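Local coordinates for type-2Aa cytolytic delta-endotoxin (Bacillus thuringiensis serovar kyushuensis, PDB 1CBY), which forms pores in the membranes of midgut epithelial cells and so kills the larvae of dipteran insects, at residues Lys94-Ser99 against Gln119-Leu124. Numbering follows the deposited sequence.
Sequences KTLNQS and QEVLGL
Two torsions bring Lys94 and Val121 together: a bend at chi2 of Lys94 (-88°) carries its otherwise extended chain across Val121, and chi1 of Val121 (173°) leaves CG2 anti to the carbonyl carbon, where it faces both that chain and Leu96. The lysine meets Val121 at CB, CD and NZ. Its CB lies 3.3 Å from Val121 O, CD passes 4.0 Å from Val121 CA, and NZ ends 3.8 Å from Val121 CG2; the two side chains cross at about a right angle. Leu96, the next residue along the strand to point the same way, meets the same methyl group, with its CB 4.0 Å and its CD2 4.1 Å from Val121 CG2. CG2 therefore lies near both the end of Lys94 and Leu96; the Leu96-Val121 pair is apolar, and the two segments share no hydrogen bond. Lys94 NZ also makes a weak hydrogen bond to Thr95 O (3.2 Å) of its own strand. Glu120 is not in salt-bridge contact, as its OE2 stays 6.6 Å from Lys94 NZ, although the opposite charges may still attract weakly. Helix 107-122 ends here: Gly123 leaves helical geometry with positive phi (74°), and its N bonds three residues back to Glu120 O at 3.1 Å, its bond to Gln119 O being weak. The carbonyl oxygen of the buried Val121 accepts a hydrogen bond from Thr221 OG1 of strand 210-225. That strand pairs antiparallel with 90-102, so the last helical turn packs on the mixed sheet, a helix-on-sheet layer of the alpha/beta Cyt toxin fold away from the proteolytic processing sites, while Leu122 turns away to pack on Phe131 and Trp132 of helix 129-141.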
# COMPACT_ATOMS: atom_id res chain seq x y z
N LYS A 94 21.79 11.15 8.30
CA LYS A 94 21.29 12.46 8.68
C LYS A 94 20.11 12.27 9.62
O LYS A 94 19.39 11.28 9.52
CB LYS A 94 20.84 13.20 7.41
CG LYS A 94 20.84 14.72 7.47
CD LYS A 94 19.53 15.29 8.01
CE LYS A 94 19.56 16.81 8.01
NZ LYS A 94 18.28 17.41 8.46
N THR A 95 19.94 13.19 10.57
CA THR A 95 18.84 13.11 11.52
C THR A 95 18.05 14.41 11.46
O THR A 95 18.53 15.39 10.89
CB THR A 95 19.32 12.89 12.99
OG1 THR A 95 20.19 13.95 13.39
CG2 THR A 95 20.07 11.56 13.13
N LEU A 96 16.86 14.41 12.04
CA LEU A 96 16.02 15.60 12.06
C LEU A 96 15.02 15.44 13.20
O LEU A 96 14.58 14.32 13.49
CB LEU A 96 15.26 15.76 10.74
CG LEU A 96 14.43 17.05 10.64
CD1 LEU A 96 15.33 18.19 10.22
CD2 LEU A 96 13.29 16.88 9.65
N ASN A 97 14.68 16.54 13.85
CA ASN A 97 13.74 16.53 14.96
C ASN A 97 13.30 17.97 15.24
O ASN A 97 13.96 18.67 16.01
CB ASN A 97 14.42 15.92 16.20
CG ASN A 97 13.54 15.96 17.44
OD1 ASN A 97 14.05 15.96 18.56
ND2 ASN A 97 12.23 15.97 17.25
N GLN A 98 12.22 18.41 14.60
CA GLN A 98 11.74 19.78 14.78
C GLN A 98 10.43 20.06 14.07
O GLN A 98 9.98 19.26 13.25
CB GLN A 98 12.78 20.76 14.24
CG GLN A 98 13.02 20.59 12.75
CD GLN A 98 14.03 21.58 12.22
OE1 GLN A 98 15.23 21.46 12.48
NE2 GLN A 98 13.56 22.57 11.47
N SER A 99 9.83 21.21 14.37
CA SER A 99 8.58 21.63 13.74
C SER A 99 8.91 22.04 12.32
O SER A 99 9.81 22.84 12.09
CB SER A 99 7.96 22.82 14.48
OG SER A 99 7.49 22.44 15.76
N GLN A 119 13.53 14.08 1.08
CA GLN A 119 14.59 13.95 0.08
C GLN A 119 15.92 14.40 0.69
O GLN A 119 16.94 13.72 0.57
CB GLN A 119 14.25 14.80 -1.15
CG GLN A 119 15.27 14.70 -2.28
CD GLN A 119 15.12 15.81 -3.30
OE1 GLN A 119 15.12 16.99 -2.95
NE2 GLN A 119 15.01 15.44 -4.57
N GLU A 120 15.88 15.54 1.36
CA GLU A 120 17.05 16.11 2.01
C GLU A 120 17.59 15.18 3.09
O GLU A 120 18.75 14.75 3.04
CB GLU A 120 16.71 17.48 2.60
CG GLU A 120 17.89 18.24 3.21
CD GLU A 120 18.93 18.65 2.17
OE1 GLU A 120 18.66 19.58 1.38
OE2 GLU A 120 20.02 18.04 2.15
N VAL A 121 16.73 14.82 4.05
CA VAL A 121 17.11 13.95 5.16
C VAL A 121 17.60 12.57 4.72
O VAL A 121 18.48 12.00 5.36
CB VAL A 121 15.94 13.80 6.16
CG1 VAL A 121 16.27 12.75 7.23
CG2 VAL A 121 15.65 15.14 6.82
N LEU A 122 17.06 12.06 3.62
CA LEU A 122 17.44 10.76 3.10
C LEU A 122 18.91 10.74 2.68
O LEU A 122 19.60 9.72 2.80
CB LEU A 122 16.51 10.37 1.94
CG LEU A 122 16.62 8.98 1.31
CD1 LEU A 122 16.52 7.90 2.37
CD2 LEU A 122 15.54 8.79 0.28
N GLY A 123 19.41 11.88 2.20
CA GLY A 123 20.79 11.98 1.78
C GLY A 123 21.07 11.29 0.46
O GLY A 123 21.38 11.94 -0.53
N LEU A 124 20.97 9.96 0.45
CA LEU A 124 21.21 9.19 -0.76
C LEU A 124 20.19 9.61 -1.82
O LEU A 124 19.01 9.77 -1.52
CB LEU A 124 21.05 7.69 -0.47
CG LEU A 124 21.87 7.03 0.64
CD1 LEU A 124 23.30 7.54 0.63
CD2 LEU A 124 21.23 7.29 2.00